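Local coordinates for sensor protein (Geobacter sulfurreducens, PDB 3H7M) that is probably a membrane sensor histidine kinase that phosphorylates a protein histidine from ATP, this piece being its periplasmic-binding-protein-like sensor domain, at residues Ala45-Met50 and Ala213-Thr218; Ala148-Leu153 and Ala162-Val167. One frame throughout, in Å; residues are numbered along the deposited sequence.

Contact 1 (Ala45-Met50 and Ala213-Thr218)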
ATOM      1  N   ALA A  45     -11.003 -15.448   3.387  1.00 45.06           N
ATOM      2  CA  ALA A  45     -11.381 -16.522   2.477  1.00 43.00           C
ATOM      3  C   ALA A  45     -11.850 -17.686   3.301  1.00 43.41           C
ATOM      4  O   ALA A  45     -12.804 -18.374   2.963  1.00 36.10           O
ATOM      5  CB  ALA A  45     -10.204 -16.943   1.658  1.00 43.87           C
ATOM      6  N   GLU A  46     -11.181 -17.891   4.418  1.00 42.22           N
ATOM      7  CA  GLU A  46     -11.556 -18.998   5.241  1.00 36.72           C
ATOM      8  C   GLU A  46     -12.885 -18.820   5.933  1.00 38.43           C
ATOM      9  O   GLU A  46     -13.650 -19.769   5.994  1.00 38.18           O
ATOM     10  CB  GLU A  46     -10.479 -19.306   6.268  1.00 35.03           C
ATOM     11  CG  GLU A  46     -10.832 -20.492   7.085  1.00 33.64           C
ATOM     12  CD  GLU A  46      -9.666 -21.053   7.820  1.00 51.68           C
ATOM     13  OE1 GLU A  46      -8.966 -20.270   8.498  1.00 51.64           O
ATOM     14  OE2 GLU A  46      -9.458 -22.280   7.732  1.00 57.62           O
ATOM     15  N   VAL A  47     -13.197 -17.637   6.451  1.00 31.47           N
ATOM     16  CA  VAL A  47     -14.487 -17.539   7.128  1.00 40.94           C
ATOM     17  C   VAL A  47     -15.658 -17.413   6.148  1.00 37.74           C
ATOM     18  O   VAL A  47     -16.766 -17.800   6.467  1.00 35.20           O
ATOM     19  CB  VAL A  47     -14.551 -16.362   8.137  1.00 39.42           C
ATOM     20  CG1 VAL A  47     -13.315 -16.371   9.041  1.00 26.98           C
ATOM     21  CG2 VAL A  47     -14.695 -15.064   7.405  1.00 35.11           C
ATOM     22  N   MET A  48     -15.401 -16.889   4.959  1.00 41.43           N
ATOM     23  CA  MET A  48     -16.450 -16.708   3.956  1.00 46.69           C
ATOM     24  C   MET A  48     -16.575 -17.901   3.009  1.00 47.28           C
ATOM     25  O   MET A  48     -17.388 -17.886   2.080  1.00 45.67           O
ATOM     26  CB  MET A  48     -16.183 -15.450   3.117  1.00 35.35           C
ATOM     27  CG  MET A  48     -16.079 -14.174   3.917  1.00 46.13           C
ATOM     28  SD  MET A  48     -17.433 -13.993   5.063  1.00 46.18           S
ATOM     29  CE  MET A  48     -18.816 -13.853   3.871  1.00 49.04           C
ATOM     30  N   GLY A  49     -15.765 -18.923   3.246  1.00 44.25           N
ATOM     31  CA  GLY A  49     -15.805 -20.094   2.393  1.00 45.02           C
ATOM     32  C   GLY A  49     -15.404 -19.814   0.954  1.00 41.78           C
ATOM     33  O   GLY A  49     -15.951 -20.407   0.036  1.00 51.88           O
ATOM     34  N   MET A  50     -14.456 -18.904   0.749  1.00 49.82           N
ATOM     35  CA  MET A  50     -13.982 -18.566  -0.595  1.00 48.62           C
ATOM     36  C   MET A  50     -12.715 -19.309  -0.965  1.00 50.27           C
ATOM     37  O   MET A  50     -11.992 -19.837  -0.116  1.00 49.96           O
ATOM     38  CB  MET A  50     -13.617 -17.088  -0.717  1.00 52.24           C
ATOM     39  CG  MET A  50     -14.718 -16.082  -0.611  1.00 59.37           C
ATOM     40  SD  MET A  50     -13.982 -14.433  -0.827  1.00 68.39           S
ATOM     41  CE  MET A  50     -13.483 -14.122   0.808  1.00 61.23           C
ATOM     42  N   ALA A 213     -15.432  -7.614   8.802  1.00 33.90           N
ATOM     43  CA  ALA A 213     -16.210  -7.355   9.998  1.00 27.29           C
ATOM     44  C   ALA A 213     -16.161  -8.561  10.929  1.00 30.60           C
ATOM     45  O   ALA A 213     -16.070  -8.415  12.146  1.00 32.79           O
ATOM     46  CB  ALA A 213     -17.659  -7.024   9.615  1.00 35.53           C
ATOM     47  N   ILE A 214     -16.206  -9.763  10.354  1.00 33.38           N
ATOM     48  CA  ILE A 214     -16.168 -10.961  11.180  1.00 37.20           C
ATOM     49  C   ILE A 214     -14.831 -11.093  11.898  1.00 30.50           C
ATOM     50  O   ILE A 214     -14.795 -11.303  13.118  1.00 30.25           O
ATOM     51  CB  ILE A 214     -16.427 -12.223  10.353  1.00 42.30           C
ATOM     52  CG1 ILE A 214     -17.881 -12.250   9.879  1.00 36.08           C
ATOM     53  CG2 ILE A 214     -16.120 -13.428  11.178  1.00 22.80           C
ATOM     54  CD1 ILE A 214     -18.222 -13.445   9.031  1.00 31.63           C
ATOM     55  N   LEU A 215     -13.735 -10.976  11.145  1.00 27.66           N
ATOM     56  CA  LEU A 215     -12.390 -11.026  11.769  1.00 32.14           C
ATOM     57  C   LEU A 215     -12.271 -10.017  12.926  1.00 32.85           C
ATOM     58  O   LEU A 215     -11.679 -10.316  13.961  1.00 31.67           O
ATOM     59  CB  LEU A 215     -11.297 -10.725  10.734  1.00 24.67           C
ATOM     60  CG  LEU A 215     -11.179 -11.782   9.639  1.00 18.67           C
ATOM     61  CD1 LEU A 215     -10.085 -11.426   8.656  1.00 38.34           C
ATOM     62  CD2 LEU A 215     -10.949 -13.141  10.296  1.00 27.51           C
ATOM     63  N   ARG A 216     -12.847  -8.825  12.766  1.00 35.31           N
ATOM     64  CA  ARG A 216     -12.768  -7.860  13.855  1.00 38.38           C
ATOM     65  C   ARG A 216     -13.547  -8.278  15.090  1.00 39.49           C
ATOM     66  O   ARG A 216     -13.081  -8.087  16.206  1.00 42.98           O
ATOM     67  CB  ARG A 216     -13.224  -6.490  13.397  1.00 35.33           C
ATOM     68  CG  ARG A 216     -12.338  -5.895  12.317  1.00 49.75           C
ATOM     69  CD  ARG A 216     -12.903  -4.574  11.800  1.00 59.21           C
ATOM     70  NE  ARG A 216     -12.031  -3.451  12.130  1.00 70.34           N
ATOM     71  CZ  ARG A 216     -11.257  -2.812  11.256  1.00 75.24           C
ATOM     72  NH1 ARG A 216     -11.242  -3.174   9.980  1.00 73.43           N
ATOM     73  NH2 ARG A 216     -10.481  -1.819  11.670  1.00 78.66           N
ATOM     74  N   LYS A 217     -14.718  -8.880  14.925  1.00 41.58           N
ATOM     75  CA  LYS A 217     -15.475  -9.274  16.114  1.00 36.70           C
ATOM     76  C   LYS A 217     -14.974 -10.531  16.801  1.00 36.62           C
ATOM     77  O   LYS A 217     -15.302 -10.774  17.971  1.00 36.07           O
ATOM     78  CB  LYS A 217     -16.959  -9.435  15.783  1.00 39.97           C
ATOM     79  CG  LYS A 217     -17.556  -8.176  15.192  1.00 37.07           C
ATOM     80  CD  LYS A 217     -19.073  -8.237  15.120  1.00 38.60           C
ATOM     81  CE  LYS A 217     -19.649  -6.912  14.672  1.00 46.35           C
ATOM     82  NZ  LYS A 217     -20.085  -6.146  15.863  1.00 46.71           N
ATOM     83  N   THR A 218     -14.174 -11.340  16.104  1.00 38.25           N
ATOM     84  CA  THR A 218     -13.695 -12.575  16.739  1.00 37.64           C
ATOM     85  C   THR A 218     -12.336 -12.440  17.377  1.00 38.08           C
ATOM     86  O   THR A 218     -11.924 -13.307  18.154  1.00 40.46           O
ATOM     87  CB  THR A 218     -13.613 -13.763  15.745  1.00 41.27           C
ATOM     88  OG1 THR A 218     -12.638 -13.477  14.734  1.00 32.98           O
ATOM     89  CG2 THR A 218     -14.972 -14.020  15.088  1.00 30.37           C
TER
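Val47 faces Ile214 and Leu215 of helix 202-218, one methyl to each. Its CG2 lies 4.2 Å from Ile214 CD1, while CG1 lies 4.2 Å from Leu215 CD2, so the fork of the valine is spread across the pair. Ile214 meets it with the far end of its longer branch: chi2 is extended at 179°, which carries CD1 out from the helix. That same methyl also touches the sulfur of Met48, SD to CD1 being 4.1 Å. The methionine starts off pointing past the partner helix, and bends at chi2 (-49°) and chi3 (-65°) bring its sulfur back, obliquely, to the isoleucine tip. Helix 36-48 stops here: Gly49, with positive phi, ends it in a Schellman motif, and Met50 N returns to Ala45 O at 2.8 Å. The contact therefore joins the C-terminal end of helix 36-48 to the last turns of helix 202-218 within the solute-binding-protein family 3 domain. Behind it, the buried Leu215 also packs on Ala43, Ile44 and Tyr221, and Met48 touches Glu210. No hydrogen bond or salt bridge spans the two segments, and the backbones stay apart, with Val47 CA 7.9 Å from Ile214 CA. Only methyl groups and one sulfur meet, in loose van der Waals contact near the surface, which implies a small apolar join without the directional hold of polar bonds.

Contact 2 (Ala148-Leu153 and Ala162-Val167)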
ATOM      1  N   ALA A 148      10.609   1.306  -2.435  1.00 43.97           N
ATOM      2  CA  ALA A 148      11.977   0.932  -2.095  1.00 43.53           C
ATOM      3  C   ALA A 148      12.933   1.562  -3.113  1.00 44.93           C
ATOM      4  O   ALA A 148      14.012   2.035  -2.743  1.00 36.48           O
ATOM      5  CB  ALA A 148      12.127  -0.594  -2.075  1.00 34.24           C
ATOM      6  N   ASP A 149      12.540   1.585  -4.386  1.00 43.74           N
ATOM      7  CA  ASP A 149      13.393   2.210  -5.391  1.00 40.97           C
ATOM      8  C   ASP A 149      13.535   3.682  -5.066  1.00 40.27           C
ATOM      9  O   ASP A 149      14.579   4.286  -5.296  1.00 42.38           O
ATOM     10  CB  ASP A 149      12.830   2.039  -6.790  1.00 39.26           C
ATOM     11  CG  ASP A 149      13.228   0.730  -7.394  1.00 46.14           C
ATOM     12  OD1 ASP A 149      14.387   0.326  -7.151  1.00 47.98           O
ATOM     13  OD2 ASP A 149      12.411   0.112  -8.107  1.00 51.19           O
ATOM     14  N   ALA A 150      12.488   4.262  -4.507  1.00 34.33           N
ATOM     15  CA  ALA A 150      12.586   5.656  -4.133  1.00 37.95           C
ATOM     16  C   ALA A 150      13.648   5.789  -3.039  1.00 38.46           C
ATOM     17  O   ALA A 150      14.510   6.657  -3.101  1.00 36.87           O
ATOM     18  CB  ALA A 150      11.252   6.162  -3.613  1.00 27.82           C
ATOM     19  N   LEU A 151      13.564   4.928  -2.027  1.00 36.43           N
ATOM     20  CA  LEU A 151      14.489   4.979  -0.910  1.00 40.73           C
ATOM     21  C   LEU A 151      15.940   4.639  -1.300  1.00 41.44           C
ATOM     22  O   LEU A 151      16.881   5.141  -0.707  1.00 42.11           O
ATOM     23  CB  LEU A 151      13.971   4.072   0.210  1.00 38.85           C
ATOM     24  CG  LEU A 151      12.630   4.576   0.783  1.00 47.19           C
ATOM     25  CD1 LEU A 151      12.076   3.597   1.799  1.00 39.15           C
ATOM     26  CD2 LEU A 151      12.818   5.942   1.449  1.00 41.01           C
ATOM     27  N   ARG A 152      16.117   3.811  -2.317  1.00 38.15           N
ATOM     28  CA  ARG A 152      17.452   3.473  -2.754  1.00 36.60           C
ATOM     29  C   ARG A 152      18.112   4.691  -3.363  1.00 38.48           C
ATOM     30  O   ARG A 152      19.278   4.953  -3.114  1.00 35.84           O
ATOM     31  CB  ARG A 152      17.405   2.346  -3.780  1.00 33.52           C
ATOM     32  CG  ARG A 152      17.108   1.016  -3.153  1.00 44.13           C
ATOM     33  CD  ARG A 152      16.691  -0.035  -4.147  1.00 43.18           C
ATOM     34  NE  ARG A 152      16.224  -1.230  -3.441  1.00 43.97           N
ATOM     35  CZ  ARG A 152      15.252  -2.034  -3.867  1.00 37.96           C
ATOM     36  NH1 ARG A 152      14.627  -1.770  -4.998  1.00 29.77           N
ATOM     37  NH2 ARG A 152      14.915  -3.110  -3.169  1.00 35.10           N
ATOM     38  N   LEU A 153      17.357   5.436  -4.167  1.00 44.21           N
ATOM     39  CA  LEU A 153      17.888   6.625  -4.827  1.00 38.86           C
ATOM     40  C   LEU A 153      18.278   7.634  -3.773  1.00 43.96           C
ATOM     41  O   LEU A 153      19.325   8.262  -3.849  1.00 48.32           O
ATOM     42  CB  LEU A 153      16.851   7.241  -5.754  1.00 44.45           C
ATOM     43  CG  LEU A 153      17.378   8.464  -6.511  1.00 52.09           C
ATOM     44  CD1 LEU A 153      18.358   8.011  -7.568  1.00 39.10           C
ATOM     45  CD2 LEU A 153      16.227   9.214  -7.167  1.00 48.79           C
ATOM     46  N   ALA A 162      12.714  11.762  -0.056  1.00 33.37           N
ATOM     47  CA  ALA A 162      11.794  10.774  -0.596  1.00 32.85           C
ATOM     48  C   ALA A 162      10.611  10.782   0.339  1.00 32.15           C
ATOM     49  O   ALA A 162      10.762  11.001   1.545  1.00 38.13           O
ATOM     50  CB  ALA A 162      12.427   9.392  -0.637  1.00 26.23           C
ATOM     51  N   VAL A 163       9.428  10.580  -0.230  0.50 36.58           N
ATOM     52  CA  VAL A 163       8.187  10.535   0.539  0.50 35.24           C
ATOM     53  C   VAL A 163       7.519   9.194   0.239  0.50 39.89           C
ATOM     54  O   VAL A 163       7.152   8.915  -0.902  0.50 42.82           O
ATOM     55  CB  VAL A 163       7.240  11.698   0.141  0.50 37.70           C
ATOM     56  CG1 VAL A 163       5.826  11.418   0.646  0.50 33.61           C
ATOM     57  CG2 VAL A 163       7.762  13.026   0.724  0.50  7.97           C
ATOM     58  N   VAL A 164       7.394   8.345   1.254  1.00 41.00           N
ATOM     59  CA  VAL A 164       6.771   7.043   1.043  1.00 39.21           C
ATOM     60  C   VAL A 164       6.067   6.663   2.311  1.00 40.00           C
ATOM     61  O   VAL A 164       6.228   7.337   3.334  1.00 41.35           O
ATOM     62  CB  VAL A 164       7.794   5.940   0.693  1.00 43.86           C
ATOM     63  CG1 VAL A 164       8.620   6.343  -0.496  1.00 47.51           C
ATOM     64  CG2 VAL A 164       8.682   5.666   1.878  1.00 43.66           C
ATOM     65  N   ALA A 165       5.279   5.595   2.243  1.00 34.32           N
ATOM     66  CA  ALA A 165       4.542   5.167   3.412  1.00 30.20           C
ATOM     67  C   ALA A 165       5.539   4.806   4.490  1.00 37.75           C
ATOM     68  O   ALA A 165       6.506   4.073   4.272  1.00 30.99           O
ATOM     69  CB  ALA A 165       3.658   3.983   3.082  1.00 28.86           C
ATOM     70  N   MET A 166       5.290   5.357   5.659  1.00 37.41           N
ATOM     71  CA  MET A 166       6.122   5.148   6.808  1.00 41.59           C
ATOM     72  C   MET A 166       6.536   3.698   7.098  1.00 44.15           C
ATOM     73  O   MET A 166       7.731   3.350   7.091  1.00 44.62           O
ATOM     74  CB  MET A 166       5.398   5.716   8.016  1.00 45.96           C
ATOM     75  CG  MET A 166       6.068   5.418   9.310  1.00 58.14           C
ATOM     76  SD  MET A 166       7.369   6.589   9.596  1.00 76.96           S
ATOM     77  CE  MET A 166       6.402   7.840  10.495  1.00 68.33           C
ATOM     78  N   VAL A 167       5.555   2.852   7.368  1.00 33.11           N
ATOM     79  CA  VAL A 167       5.858   1.489   7.737  1.00 37.46           C
ATOM     80  C   VAL A 167       6.649   0.769   6.664  1.00 29.64           C
ATOM     81  O   VAL A 167       7.702   0.197   6.925  1.00 38.20           O
ATOM     82  CB  VAL A 167       4.571   0.765   8.144  1.00 39.20           C
ATOM     83  CG1 VAL A 167       4.821  -0.732   8.326  1.00 36.09           C
ATOM     84  CG2 VAL A 167       4.080   1.388   9.456  1.00 33.47           C
TER
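Leu151 and Val164 mesh their forked ends where helix 147-155 lies on strand 161-165. One leucine methyl, CD1, comes to 4.0 Å from Val164 CG2. The other, CD2, sits 4.2 Å from that same valine methyl and 4.1 Å from Ala162 CB, so the leucine fork takes Val164 CG2 near both of its prongs and rests one prong on the alanine. Leu151 does not start toward the strand, but with CG anti to the carbonyl carbon (chi1 -64°) its fork is carried over Val164 and Ala162. The second valine methyl is met by a smaller bump: Val164 CG1 lies 4.1 Å from Ala150 CB. Ala162 and Val164 both direct their side chains to the helix, whereas Val163 between them turns to the other face of the sheet. Small residues allow a close fit, Ala150 CA and Ala162 CA being 6.3 Å apart and the axes of the short segments, roughly antiparallel at 148°, 8.3 Å. Strand 141-144, helix 147-155 and strand 161-165 form a beta-alpha-beta crossover, the two strands running parallel with 120-123 between them. Phe101 of strand 87-103, touched by Leu151 and Val164, and Leu181, touched by Leu151, extend the apolar layer. On a different side of the helix, Arg152 NH1 bridges to Asp149 OD1 at 3.0 Å. The interface is thus apolar, with no hydrogen bond across it, consistent with cohesion by shape and exclusion of water.

After strand 13-18 and a small three-stranded sheet, the chain forms its first helix, 36-48, whose end forms one side of contact 1. It then runs through several strands of the mixed sheet, reaches helix 147-155 and, after a short connection, strand 161-165; contact 2 closes this local loop of eight intervening residues. Only later does helix 202-218 return to close contact 1 across 162 residues, so the shorter loop lies wholly within the longer one. Contact 2 joins the crossover helix to the strand that follows it, whereas contact 1 ties an early helix to a late one. Their centres are 33 Å apart, on opposite sides of the chain's centre, and they do not touch.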